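Local coordinates for DNA polymerase III beta subunit (Streptococcus pyogenes, PDB 2AVT), which probably forms, as a dimer, the ring-shaped sliding clamp that encircles DNA and tethers the replicative polymerase to its template, at residues T326-N330 against I372-R376; S337-I341 against F368-I372; M275-F279 against F329-I335. All blocks are in the same frame, centred on the assembly; numbering follows the deposited sequence.

Contact 1 (T326-N330 against I372-R376)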
ATOM      1  N   THR A 326     -37.868  -2.823 -15.400  1.00 46.48           N
ATOM      2  CA  THR A 326     -37.231  -3.311 -14.191  1.00 43.35           C
ATOM      3  C   THR A 326     -36.145  -4.235 -14.696  1.00 42.25           C
ATOM      4  O   THR A 326     -36.432  -5.176 -15.431  1.00 42.09           O
ATOM      5  CB  THR A 326     -38.196  -4.124 -13.321  1.00 44.86           C
ATOM      6  OG1 THR A 326     -39.242  -3.273 -12.837  1.00 46.04           O
ATOM      7  CG2 THR A 326     -37.449  -4.745 -12.141  1.00 44.35           C
ATOM      8  N   ILE A 327     -34.896  -3.962 -14.337  1.00 39.96           N
ATOM      9  CA  ILE A 327     -33.811  -4.817 -14.797  1.00 38.38           C
ATOM     10  C   ILE A 327     -32.799  -5.118 -13.685  1.00 37.48           C
ATOM     11  O   ILE A 327     -32.565  -4.299 -12.793  1.00 36.27           O
ATOM     12  CB  ILE A 327     -33.111  -4.196 -16.044  1.00 37.54           C
ATOM     13  CG1 ILE A 327     -32.141  -5.207 -16.658  1.00 38.90           C
ATOM     14  CG2 ILE A 327     -32.402  -2.916 -15.666  1.00 39.11           C
ATOM     15  CD1 ILE A 327     -31.658  -4.837 -18.049  1.00 38.87           C
ATOM     16  N   SER A 328     -32.227  -6.316 -13.737  1.00 38.25           N
ATOM     17  CA  SER A 328     -31.260  -6.759 -12.738  1.00 38.62           C
ATOM     18  C   SER A 328     -29.930  -7.100 -13.391  1.00 38.03           C
ATOM     19  O   SER A 328     -29.885  -7.786 -14.409  1.00 37.36           O
ATOM     20  CB  SER A 328     -31.793  -7.992 -11.997  1.00 39.15           C
ATOM     21  OG  SER A 328     -32.897  -7.659 -11.175  1.00 40.60           O
ATOM     22  N   PHE A 329     -28.845  -6.647 -12.777  1.00 38.27           N
ATOM     23  CA  PHE A 329     -27.518  -6.883 -13.320  1.00 39.56           C
ATOM     24  C   PHE A 329     -26.467  -6.838 -12.206  1.00 40.43           C
ATOM     25  O   PHE A 329     -26.720  -6.321 -11.121  1.00 40.77           O
ATOM     26  CB  PHE A 329     -27.221  -5.797 -14.354  1.00 39.72           C
ATOM     27  CG  PHE A 329     -27.397  -4.398 -13.817  1.00 38.83           C
ATOM     28  CD1 PHE A 329     -26.352  -3.744 -13.184  1.00 39.28           C
ATOM     29  CD2 PHE A 329     -28.618  -3.755 -13.912  1.00 38.17           C
ATOM     30  CE1 PHE A 329     -26.523  -2.472 -12.650  1.00 38.28           C
ATOM     31  CE2 PHE A 329     -28.794  -2.485 -13.379  1.00 38.24           C
ATOM     32  CZ  PHE A 329     -27.742  -1.845 -12.748  1.00 38.62           C
ATOM     33  N   ASN A 330     -25.288  -7.382 -12.475  1.00 41.95           N
ATOM     34  CA  ASN A 330     -24.219  -7.361 -11.486  1.00 43.37           C
ATOM     35  C   ASN A 330     -23.643  -5.945 -11.429  1.00 41.87           C
ATOM     36  O   ASN A 330     -22.996  -5.497 -12.366  1.00 43.78           O
ATOM     37  CB  ASN A 330     -23.127  -8.359 -11.870  1.00 45.68           C
ATOM     38  CG  ASN A 330     -21.939  -8.311 -10.930  1.00 48.59           C
ATOM     39  OD1 ASN A 330     -21.169  -7.353 -10.938  1.00 48.31           O
ATOM     40  ND2 ASN A 330     -21.792  -9.343 -10.102  1.00 50.42           N
ATOM     41  N   ILE A 372     -23.559  -4.148 -21.301  1.00 39.93           N
ATOM     42  CA  ILE A 372     -23.624  -4.940 -20.073  1.00 40.51           C
ATOM     43  C   ILE A 372     -24.803  -5.905 -20.098  1.00 41.82           C
ATOM     44  O   ILE A 372     -25.954  -5.494 -20.266  1.00 41.20           O
ATOM     45  CB  ILE A 372     -23.793  -4.052 -18.829  1.00 40.81           C
ATOM     46  CG1 ILE A 372     -22.538  -3.211 -18.600  1.00 41.48           C
ATOM     47  CG2 ILE A 372     -24.087  -4.925 -17.609  1.00 41.11           C
ATOM     48  CD1 ILE A 372     -22.671  -2.232 -17.440  1.00 40.78           C
ATOM     49  N   THR A 373     -24.516  -7.189 -19.926  1.00 41.96           N
ATOM     50  CA  THR A 373     -25.559  -8.203 -19.921  1.00 42.01           C
ATOM     51  C   THR A 373     -26.212  -8.270 -18.547  1.00 42.81           C
ATOM     52  O   THR A 373     -25.533  -8.348 -17.524  1.00 43.24           O
ATOM     53  CB  THR A 373     -24.987  -9.574 -20.274  1.00 42.01           C
ATOM     54  OG1 THR A 373     -24.436  -9.529 -21.598  1.00 41.21           O
ATOM     55  CG2 THR A 373     -26.069 -10.635 -20.203  1.00 42.32           C
ATOM     56  N   PRO A 374     -27.549  -8.230 -18.509  1.00 43.51           N
ATOM     57  CA  PRO A 374     -28.318  -8.283 -17.264  1.00 43.23           C
ATOM     58  C   PRO A 374     -28.517  -9.702 -16.731  1.00 42.91           C
ATOM     59  O   PRO A 374     -28.097 -10.681 -17.350  1.00 41.42           O
ATOM     60  CB  PRO A 374     -29.632  -7.620 -17.655  1.00 42.73           C
ATOM     61  CG  PRO A 374     -29.818  -8.111 -19.056  1.00 42.81           C
ATOM     62  CD  PRO A 374     -28.433  -7.989 -19.665  1.00 43.18           C
ATOM     63  N   VAL A 375     -29.169  -9.797 -15.581  1.00 44.49           N
ATOM     64  CA  VAL A 375     -29.435 -11.082 -14.947  1.00 47.71           C
ATOM     65  C   VAL A 375     -30.936 -11.375 -14.923  1.00 48.86           C
ATOM     66  O   VAL A 375     -31.723 -10.582 -14.400  1.00 48.71           O
ATOM     67  CB  VAL A 375     -28.893 -11.097 -13.489  1.00 46.92           C
ATOM     68  CG1 VAL A 375     -29.207 -12.427 -12.823  1.00 46.88           C
ATOM     69  CG2 VAL A 375     -27.388 -10.848 -13.492  1.00 46.77           C
ATOM     70  N   ARG A 376     -31.334 -12.507 -15.497  1.00 51.73           N
ATOM     71  CA  ARG A 376     -32.749 -12.877 -15.506  1.00 55.24           C
ATOM     72  C   ARG A 376     -33.193 -13.129 -14.071  1.00 55.87           C
ATOM     73  O   ARG A 376     -32.855 -14.155 -13.483  1.00 55.58           O
ATOM     74  CB  ARG A 376     -32.978 -14.142 -16.343  1.00 57.43           C
ATOM     75  CG  ARG A 376     -32.572 -14.007 -17.801  1.00 59.88           C
ATOM     76  CD  ARG A 376     -33.036 -15.197 -18.635  1.00 62.09           C
ATOM     77  NE  ARG A 376     -34.490 -15.345 -18.620  1.00 63.68           N
ATOM     78  CZ  ARG A 376     -35.168 -16.137 -19.445  1.00 64.73           C
ATOM     79  NH1 ARG A 376     -34.523 -16.854 -20.355  1.00 64.82           N
ATOM     80  NH2 ARG A 376     -36.492 -16.212 -19.365  1.00 64.23           N
TER
HETATM   81  O   HOH W   1     -33.148  -8.577 -15.671  1.00 37.55           O

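Contact 2 (S337-I341 against F368-I372)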
ATOM      1  N   SER A 337     -17.930   0.412 -15.625  1.00 37.09           N
ATOM      2  CA  SER A 337     -18.272   1.116 -16.860  1.00 36.12           C
ATOM      3  C   SER A 337     -18.338   2.617 -16.597  1.00 35.20           C
ATOM      4  O   SER A 337     -17.897   3.421 -17.415  1.00 35.39           O
ATOM      5  CB  SER A 337     -19.618   0.634 -17.409  1.00 36.24           C
ATOM      6  OG  SER A 337     -19.494  -0.640 -18.023  1.00 37.45           O
ATOM      7  N   LEU A 338     -18.887   2.989 -15.446  1.00 34.00           N
ATOM      8  CA  LEU A 338     -19.007   4.394 -15.086  1.00 35.69           C
ATOM      9  C   LEU A 338     -17.638   5.014 -14.784  1.00 36.93           C
ATOM     10  O   LEU A 338     -17.393   6.186 -15.074  1.00 35.99           O
ATOM     11  CB  LEU A 338     -19.946   4.540 -13.884  1.00 35.65           C
ATOM     12  CG  LEU A 338     -21.381   4.048 -14.158  1.00 37.79           C
ATOM     13  CD1 LEU A 338     -22.207   4.043 -12.877  1.00 34.13           C
ATOM     14  CD2 LEU A 338     -22.027   4.948 -15.212  1.00 36.60           C
ATOM     15  N   LYS A 339     -16.739   4.220 -14.215  1.00 37.47           N
ATOM     16  CA  LYS A 339     -15.413   4.719 -13.893  1.00 38.62           C
ATOM     17  C   LYS A 339     -14.704   5.094 -15.190  1.00 37.48           C
ATOM     18  O   LYS A 339     -13.919   6.042 -15.228  1.00 36.66           O
ATOM     19  CB  LYS A 339     -14.619   3.648 -13.131  1.00 41.35           C
ATOM     20  CG  LYS A 339     -13.286   4.131 -12.577  1.00 46.11           C
ATOM     21  CD  LYS A 339     -12.672   3.109 -11.625  1.00 48.29           C
ATOM     22  CE  LYS A 339     -11.355   3.611 -11.047  1.00 51.51           C
ATOM     23  NZ  LYS A 339     -10.792   2.664 -10.034  1.00 52.77           N
ATOM     24  N   ALA A 340     -15.006   4.358 -16.257  1.00 35.51           N
ATOM     25  CA  ALA A 340     -14.403   4.603 -17.566  1.00 34.83           C
ATOM     26  C   ALA A 340     -14.983   5.801 -18.334  1.00 34.71           C
ATOM     27  O   ALA A 340     -14.470   6.167 -19.387  1.00 34.34           O
ATOM     28  CB  ALA A 340     -14.514   3.359 -18.417  1.00 35.93           C
ATOM     29  N   ILE A 341     -16.044   6.407 -17.814  1.00 34.30           N
ATOM     30  CA  ILE A 341     -16.666   7.551 -18.482  1.00 33.96           C
ATOM     31  C   ILE A 341     -16.207   8.866 -17.862  1.00 33.70           C
ATOM     32  O   ILE A 341     -16.490   9.144 -16.703  1.00 33.57           O
ATOM     33  CB  ILE A 341     -18.206   7.455 -18.407  1.00 33.16           C
ATOM     34  CG1 ILE A 341     -18.684   6.219 -19.178  1.00 32.35           C
ATOM     35  CG2 ILE A 341     -18.842   8.700 -18.998  1.00 32.96           C
ATOM     36  CD1 ILE A 341     -20.172   5.906 -18.975  1.00 32.98           C
ATOM     37  N   PHE A 368     -17.804   5.977 -28.006  1.00 39.74           N
ATOM     38  CA  PHE A 368     -17.490   5.013 -26.963  1.00 38.73           C
ATOM     39  C   PHE A 368     -18.772   4.339 -26.491  1.00 36.40           C
ATOM     40  O   PHE A 368     -19.624   4.963 -25.871  1.00 36.89           O
ATOM     41  CB  PHE A 368     -16.794   5.749 -25.810  1.00 38.40           C
ATOM     42  CG  PHE A 368     -16.426   4.876 -24.644  1.00 39.98           C
ATOM     43  CD1 PHE A 368     -16.033   3.561 -24.830  1.00 40.15           C
ATOM     44  CD2 PHE A 368     -16.417   5.399 -23.358  1.00 40.15           C
ATOM     45  CE1 PHE A 368     -15.634   2.781 -23.750  1.00 40.10           C
ATOM     46  CE2 PHE A 368     -16.021   4.627 -22.275  1.00 40.23           C
ATOM     47  CZ  PHE A 368     -15.628   3.314 -22.473  1.00 37.96           C
ATOM     48  N   ILE A 369     -18.894   3.057 -26.800  1.00 34.96           N
ATOM     49  CA  ILE A 369     -20.065   2.285 -26.421  1.00 36.26           C
ATOM     50  C   ILE A 369     -19.686   1.108 -25.529  1.00 35.92           C
ATOM     51  O   ILE A 369     -18.734   0.383 -25.822  1.00 35.15           O
ATOM     52  CB  ILE A 369     -20.768   1.716 -27.659  1.00 37.60           C
ATOM     53  CG1 ILE A 369     -21.317   2.857 -28.525  1.00 39.64           C
ATOM     54  CG2 ILE A 369     -21.874   0.762 -27.223  1.00 39.99           C
ATOM     55  CD1 ILE A 369     -21.837   2.403 -29.883  1.00 40.00           C
ATOM     56  N   GLN A 370     -20.426   0.932 -24.439  1.00 36.23           N
ATOM     57  CA  GLN A 370     -20.199  -0.184 -23.527  1.00 36.96           C
ATOM     58  C   GLN A 370     -21.498  -0.977 -23.441  1.00 37.30           C
ATOM     59  O   GLN A 370     -22.587  -0.402 -23.455  1.00 36.58           O
ATOM     60  CB  GLN A 370     -19.785   0.310 -22.140  1.00 35.55           C
ATOM     61  CG  GLN A 370     -18.440   1.031 -22.118  1.00 34.46           C
ATOM     62  CD  GLN A 370     -18.047   1.471 -20.731  1.00 33.14           C
ATOM     63  OE1 GLN A 370     -17.535   0.677 -19.936  1.00 36.21           O
ATOM     64  NE2 GLN A 370     -18.297   2.732 -20.420  1.00 33.01           N
ATOM     65  N   LEU A 371     -21.365  -2.297 -23.350  1.00 38.31           N
ATOM     66  CA  LEU A 371     -22.507  -3.207 -23.302  1.00 40.31           C
ATOM     67  C   LEU A 371     -22.447  -4.063 -22.027  1.00 39.97           C
ATOM     68  O   LEU A 371     -21.405  -4.632 -21.711  1.00 39.25           O
ATOM     69  CB  LEU A 371     -22.459  -4.101 -24.549  1.00 42.15           C
ATOM     70  CG  LEU A 371     -23.683  -4.834 -25.112  1.00 46.34           C
ATOM     71  CD1 LEU A 371     -24.676  -3.824 -25.658  1.00 46.26           C
ATOM     72  CD2 LEU A 371     -23.247  -5.775 -26.235  1.00 45.70           C
ATOM     73  N   ILE A 372     -23.559  -4.148 -21.301  1.00 39.93           N
ATOM     74  CA  ILE A 372     -23.624  -4.940 -20.073  1.00 40.51           C
ATOM     75  C   ILE A 372     -24.803  -5.905 -20.098  1.00 41.82           C
ATOM     76  O   ILE A 372     -25.954  -5.494 -20.266  1.00 41.20           O
ATOM     77  CB  ILE A 372     -23.793  -4.052 -18.829  1.00 40.81           C
ATOM     78  CG1 ILE A 372     -22.538  -3.211 -18.600  1.00 41.48           C
ATOM     79  CG2 ILE A 372     -24.087  -4.925 -17.609  1.00 41.11           C
ATOM     80  CD1 ILE A 372     -22.671  -2.232 -17.440  1.00 40.78           C
TER

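Contact 3 (M275-F279 against F329-I335)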
ATOM      1  N   MET A 275     -24.341   2.872  -7.052  1.00 43.24           N
ATOM      2  CA  MET A 275     -24.028   1.488  -7.366  1.00 43.06           C
ATOM      3  C   MET A 275     -22.962   0.904  -6.442  1.00 44.05           C
ATOM      4  O   MET A 275     -22.938  -0.306  -6.206  1.00 43.36           O
ATOM      5  CB  MET A 275     -23.567   1.371  -8.817  1.00 43.58           C
ATOM      6  CG  MET A 275     -24.633   1.745  -9.828  1.00 44.61           C
ATOM      7  SD  MET A 275     -26.124   0.756  -9.627  1.00 46.06           S
ATOM      8  CE  MET A 275     -27.142   1.880  -8.681  1.00 40.78           C
ATOM      9  N   GLU A 276     -22.073   1.749  -5.931  1.00 43.61           N
ATOM     10  CA  GLU A 276     -21.035   1.263  -5.028  1.00 44.73           C
ATOM     11  C   GLU A 276     -21.687   0.777  -3.729  1.00 45.12           C
ATOM     12  O   GLU A 276     -21.256  -0.217  -3.148  1.00 47.17           O
ATOM     13  CB  GLU A 276     -19.994   2.363  -4.765  1.00 43.16           C
ATOM     14  CG  GLU A 276     -19.179   2.713  -6.015  1.00 43.04           C
ATOM     15  CD  GLU A 276     -18.219   3.878  -5.821  1.00 41.96           C
ATOM     16  OE1 GLU A 276     -18.557   4.814  -5.072  1.00 41.74           O
ATOM     17  OE2 GLU A 276     -17.135   3.865  -6.441  1.00 41.65           O
ATOM     18  N   ARG A 277     -22.739   1.466  -3.289  1.00 44.90           N
ATOM     19  CA  ARG A 277     -23.450   1.069  -2.081  1.00 45.38           C
ATOM     20  C   ARG A 277     -24.198  -0.228  -2.353  1.00 47.15           C
ATOM     21  O   ARG A 277     -24.292  -1.101  -1.489  1.00 47.17           O
ATOM     22  CB  ARG A 277     -24.468   2.123  -1.668  1.00 43.39           C
ATOM     23  CG  ARG A 277     -23.896   3.463  -1.321  1.00 42.03           C
ATOM     24  CD  ARG A 277     -25.005   4.372  -0.839  1.00 44.69           C
ATOM     25  NE  ARG A 277     -24.584   5.764  -0.858  1.00 49.81           N
ATOM     26  CZ  ARG A 277     -24.471   6.492  -1.962  1.00 49.31           C
ATOM     27  NH1 ARG A 277     -24.763   5.964  -3.139  1.00 51.94           N
ATOM     28  NH2 ARG A 277     -24.034   7.739  -1.889  1.00 51.93           N
ATOM     29  N   ALA A 278     -24.744  -0.337  -3.558  1.00 47.31           N
ATOM     30  CA  ALA A 278     -25.485  -1.524  -3.949  1.00 48.70           C
ATOM     31  C   ALA A 278     -24.561  -2.730  -3.905  1.00 49.37           C
ATOM     32  O   ALA A 278     -24.975  -3.828  -3.537  1.00 49.93           O
ATOM     33  CB  ALA A 278     -26.053  -1.348  -5.353  1.00 48.20           C
ATOM     34  N   PHE A 279     -23.303  -2.515  -4.278  1.00 50.41           N
ATOM     35  CA  PHE A 279     -22.316  -3.584  -4.288  1.00 49.78           C
ATOM     36  C   PHE A 279     -21.980  -4.057  -2.875  1.00 49.83           C
ATOM     37  O   PHE A 279     -21.783  -5.248  -2.646  1.00 50.50           O
ATOM     38  CB  PHE A 279     -21.036  -3.123  -4.990  1.00 49.65           C
ATOM     39  CG  PHE A 279     -19.979  -4.185  -5.078  1.00 49.50           C
ATOM     40  CD1 PHE A 279     -20.232  -5.377  -5.737  1.00 50.83           C
ATOM     41  CD2 PHE A 279     -18.739  -3.998  -4.493  1.00 50.49           C
ATOM     42  CE1 PHE A 279     -19.265  -6.365  -5.812  1.00 52.56           C
ATOM     43  CE2 PHE A 279     -17.766  -4.977  -4.563  1.00 50.95           C
ATOM     44  CZ  PHE A 279     -18.027  -6.165  -5.224  1.00 52.32           C
ATOM     45  N   PHE A 329     -28.845  -6.647 -12.777  1.00 38.27           N
ATOM     46  CA  PHE A 329     -27.518  -6.883 -13.320  1.00 39.56           C
ATOM     47  C   PHE A 329     -26.467  -6.838 -12.206  1.00 40.43           C
ATOM     48  O   PHE A 329     -26.720  -6.321 -11.121  1.00 40.77           O
ATOM     49  CB  PHE A 329     -27.221  -5.797 -14.354  1.00 39.72           C
ATOM     50  CG  PHE A 329     -27.397  -4.398 -13.817  1.00 38.83           C
ATOM     51  CD1 PHE A 329     -26.352  -3.744 -13.184  1.00 39.28           C
ATOM     52  CD2 PHE A 329     -28.618  -3.755 -13.912  1.00 38.17           C
ATOM     53  CE1 PHE A 329     -26.523  -2.472 -12.650  1.00 38.28           C
ATOM     54  CE2 PHE A 329     -28.794  -2.485 -13.379  1.00 38.24           C
ATOM     55  CZ  PHE A 329     -27.742  -1.845 -12.748  1.00 38.62           C
ATOM     56  N   ASN A 330     -25.288  -7.382 -12.475  1.00 41.95           N
ATOM     57  CA  ASN A 330     -24.219  -7.361 -11.486  1.00 43.37           C
ATOM     58  C   ASN A 330     -23.643  -5.945 -11.429  1.00 41.87           C
ATOM     59  O   ASN A 330     -22.996  -5.497 -12.366  1.00 43.78           O
ATOM     60  CB  ASN A 330     -23.127  -8.359 -11.870  1.00 45.68           C
ATOM     61  CG  ASN A 330     -21.939  -8.311 -10.930  1.00 48.59           C
ATOM     62  OD1 ASN A 330     -21.169  -7.353 -10.938  1.00 48.31           O
ATOM     63  ND2 ASN A 330     -21.792  -9.343 -10.102  1.00 50.42           N
ATOM     64  N   PRO A 331     -23.867  -5.229 -10.317  1.00 41.25           N
ATOM     65  CA  PRO A 331     -23.402  -3.854 -10.083  1.00 41.52           C
ATOM     66  C   PRO A 331     -21.929  -3.544 -10.409  1.00 41.70           C
ATOM     67  O   PRO A 331     -21.631  -2.490 -10.980  1.00 40.29           O
ATOM     68  CB  PRO A 331     -23.716  -3.630  -8.606  1.00 43.05           C
ATOM     69  CG  PRO A 331     -24.887  -4.517  -8.362  1.00 43.40           C
ATOM     70  CD  PRO A 331     -24.523  -5.770  -9.115  1.00 42.94           C
ATOM     71  N   THR A 332     -21.015  -4.441 -10.040  1.00 40.97           N
ATOM     72  CA  THR A 332     -19.588  -4.228 -10.308  1.00 41.31           C
ATOM     73  C   THR A 332     -19.338  -3.843 -11.765  1.00 41.15           C
ATOM     74  O   THR A 332     -18.478  -3.022 -12.064  1.00 39.67           O
ATOM     75  CB  THR A 332     -18.755  -5.488 -10.010  1.00 40.81           C
ATOM     76  OG1 THR A 332     -18.838  -5.795  -8.615  1.00 43.27           O
ATOM     77  CG2 THR A 332     -17.297  -5.259 -10.379  1.00 41.43           C
ATOM     78  N   TYR A 333     -20.107  -4.447 -12.662  1.00 42.31           N
ATOM     79  CA  TYR A 333     -19.992  -4.184 -14.087  1.00 42.12           C
ATOM     80  C   TYR A 333     -20.347  -2.733 -14.418  1.00 41.18           C
ATOM     81  O   TYR A 333     -19.648  -2.074 -15.188  1.00 40.86           O
ATOM     82  CB  TYR A 333     -20.901  -5.144 -14.848  1.00 45.05           C
ATOM     83  CG  TYR A 333     -20.454  -6.589 -14.771  1.00 47.80           C
ATOM     84  CD1 TYR A 333     -19.240  -6.933 -14.190  1.00 49.61           C
ATOM     85  CD2 TYR A 333     -21.217  -7.601 -15.337  1.00 49.57           C
ATOM     86  CE1 TYR A 333     -18.796  -8.240 -14.184  1.00 49.93           C
ATOM     87  CE2 TYR A 333     -20.781  -8.909 -15.336  1.00 51.44           C
ATOM     88  CZ  TYR A 333     -19.569  -9.223 -14.761  1.00 51.51           C
ATOM     89  OH  TYR A 333     -19.122 -10.523 -14.795  1.00 52.72           O
ATOM     90  N   LEU A 334     -21.430  -2.238 -13.828  1.00 40.57           N
ATOM     91  CA  LEU A 334     -21.857  -0.868 -14.063  1.00 39.03           C
ATOM     92  C   LEU A 334     -20.860   0.093 -13.431  1.00 39.79           C
ATOM     93  O   LEU A 334     -20.498   1.116 -14.025  1.00 39.50           O
ATOM     94  CB  LEU A 334     -23.249  -0.632 -13.470  1.00 38.58           C
ATOM     95  CG  LEU A 334     -23.811   0.781 -13.659  1.00 36.73           C
ATOM     96  CD1 LEU A 334     -23.728   1.180 -15.138  1.00 36.62           C
ATOM     97  CD2 LEU A 334     -25.247   0.825 -13.175  1.00 36.08           C
ATOM     98  N   ILE A 335     -20.413  -0.241 -12.223  1.00 38.22           N
ATOM     99  CA  ILE A 335     -19.447   0.584 -11.512  1.00 36.89           C
ATOM    100  C   ILE A 335     -18.205   0.802 -12.372  1.00 34.90           C
ATOM    101  O   ILE A 335     -17.760   1.929 -12.561  1.00 33.88           O
ATOM    102  CB  ILE A 335     -19.048  -0.070 -10.163  1.00 37.70           C
ATOM    103  CG1 ILE A 335     -20.282  -0.162  -9.256  1.00 37.45           C
ATOM    104  CG2 ILE A 335     -17.946   0.747  -9.485  1.00 37.30           C
ATOM    105  CD1 ILE A 335     -20.016  -0.761  -7.891  1.00 38.48           C
TER

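Contact 1 (T326-N330 against I372-R376)
Strand 325-329, outermost in its four-stranded sheet within this chain, takes the C-terminal tail along its edge where Ser328 faces Val375. The two segments run antiparallel, and the closest pair of CA atoms is that of Phe329 and Pro374, 4.3 Å apart. Val375 N donates to Ser328 O, though the modelled 2.4 Å is too short to be trusted. The return bond of an antiparallel pair is replaced by a water, which accepts from Ser328 N at 3.1 Å and donates to Val375 O at 2.8 Å. Beside this polar link, Ile327 has CG1 anti to its own N (chi1 -170°) and an extended chain, which brings CD1 to 3.5 Å from Pro374 CB, a tight contact at the CB corner of the pyrrolidine ring. Val375 CG2 covers the Phe329 backbone, 4.0 Å from Phe329 CA. The Phe329 ring leads away from the tail and meets Phe357. In bacterial clamps the C-terminal tail borders the cleft for partner peptides. Pro374 has no N-H to donate and meets the strand through ring carbons, while Val375 supplies the N-H. Backbone groups thus hold tail to edge, once directly at a doubtful length and once through water, with carbon contacts alongside.

Contact 2 (S337-I341 against F368-I372)
The end of helix 331-339 and the turn after it pass over strand 367-372 at side-chain distance, with Ser337 CA 7.1 Å from Gln370 CA and the gap widening to 8.9 Å between the CA atoms of Ile341 and Phe368. Gln370 bridges that gap. Its CG lies beside the backbone N (chi1 -65°) and the chain beyond is extended, so the amide is delivered end-on to the helix backbone. NE2 donates to Ser337 O at 3.1 Å, with an N-H...O angle of 166°. The acceptor lies close to the plane of the Gln370 amide, but the approach at the carbonyl is bent, with a C=O...N angle of 117° and the donor tilted off the carbonyl plane. On the other branch, Gln370 OE1 stands 3.0 Å from Ser337 OG. This hydroxyl also hydrogen-bonds Tyr333 O, one turn back in the helix, and its single proton cannot be assigned to either acceptor. Both branches of the amide therefore face Ser337, which should limit its rotation. Ser337 O also receives a weak bond from Ala340 N.

Apolar groups flank this polar centre. Ile372 CD1 comes within 3.6 Å of Ser337 OG, and the Ile341 side chain crosses that of Gln370 at a slant, its CG1 3.7 Å from Gln370 NE2. Farther along, Phe368 brings CZ to 4.2 Å from Ala340 CB and CE2 to 3.6 Å from Ala340 O.

Beneath the helix, strand 367-372 runs between strands 357-361 and 184-191, pairing through its backbone with Leu359 and Phe357 on one side and with Met185 and Gln187 on the other. Leu338 points off the strand onto Leu271 and Arg272 of helix 268-282, and Ile341 touches Thr268 there.

Contact 3 (M275-F279 against F329-I335)
Met275 leaves helix 268-282 toward helix 331-339, and its side chain meets three residues in turn. CB lies 3.7 Å from Ile335 CG1. CG, set beside the backbone N (chi1 -64°), presses on Leu334 CD2 at 3.5 Å, the two side chains crossing at a slant. A bend at chi2 (-57°) then keeps SD over the same leucine methyl, 3.7 Å from Leu334 CD2, and also brings it to the edge of the Phe329 ring, near the ring plane and 4.4 Å from CZ. The side chain as a whole also reaches Leu315 and Ala301.

Ile335 answers from the second helix: its CD1 sits 3.4 Å from Met275 O and 3.9 Å from Phe279 CB, with Glu276 CA also close. Pro331 points its CB toward Met275 O and the N of Phe279. The axes of segments 275-279 and 331-335 approach to 9.0 Å at 152° between their directions, a near-antiparallel pair joined here by apolar packing. Such a helix pair laid against beta-sheet is the signature of a DNA-clamp domain, whose helices in this family line the inner wall of the ring.

In the fold
From the N terminus, helix 268-282 opens contact 3, which closes after 49 intervening residues, mostly strands, at the start of helix 331-339. Contact 1 opens at 326-330, before contact 3 has finished, so these two loops cross, sharing Phe329 and Asn330. Contact 2 opens next, at 337-341, and closes at 368-372, nested inside contact 1, whose second segment ends the series at 376; Ile372 belongs to both. Its CD1 also packs 3.7 Å from Leu334 CA, linking this strand end to contact 3. Together they tie the two helices to each other, to the edge of the four-stranded sheet and to strand 367-372 of the sheet shared with the central domain.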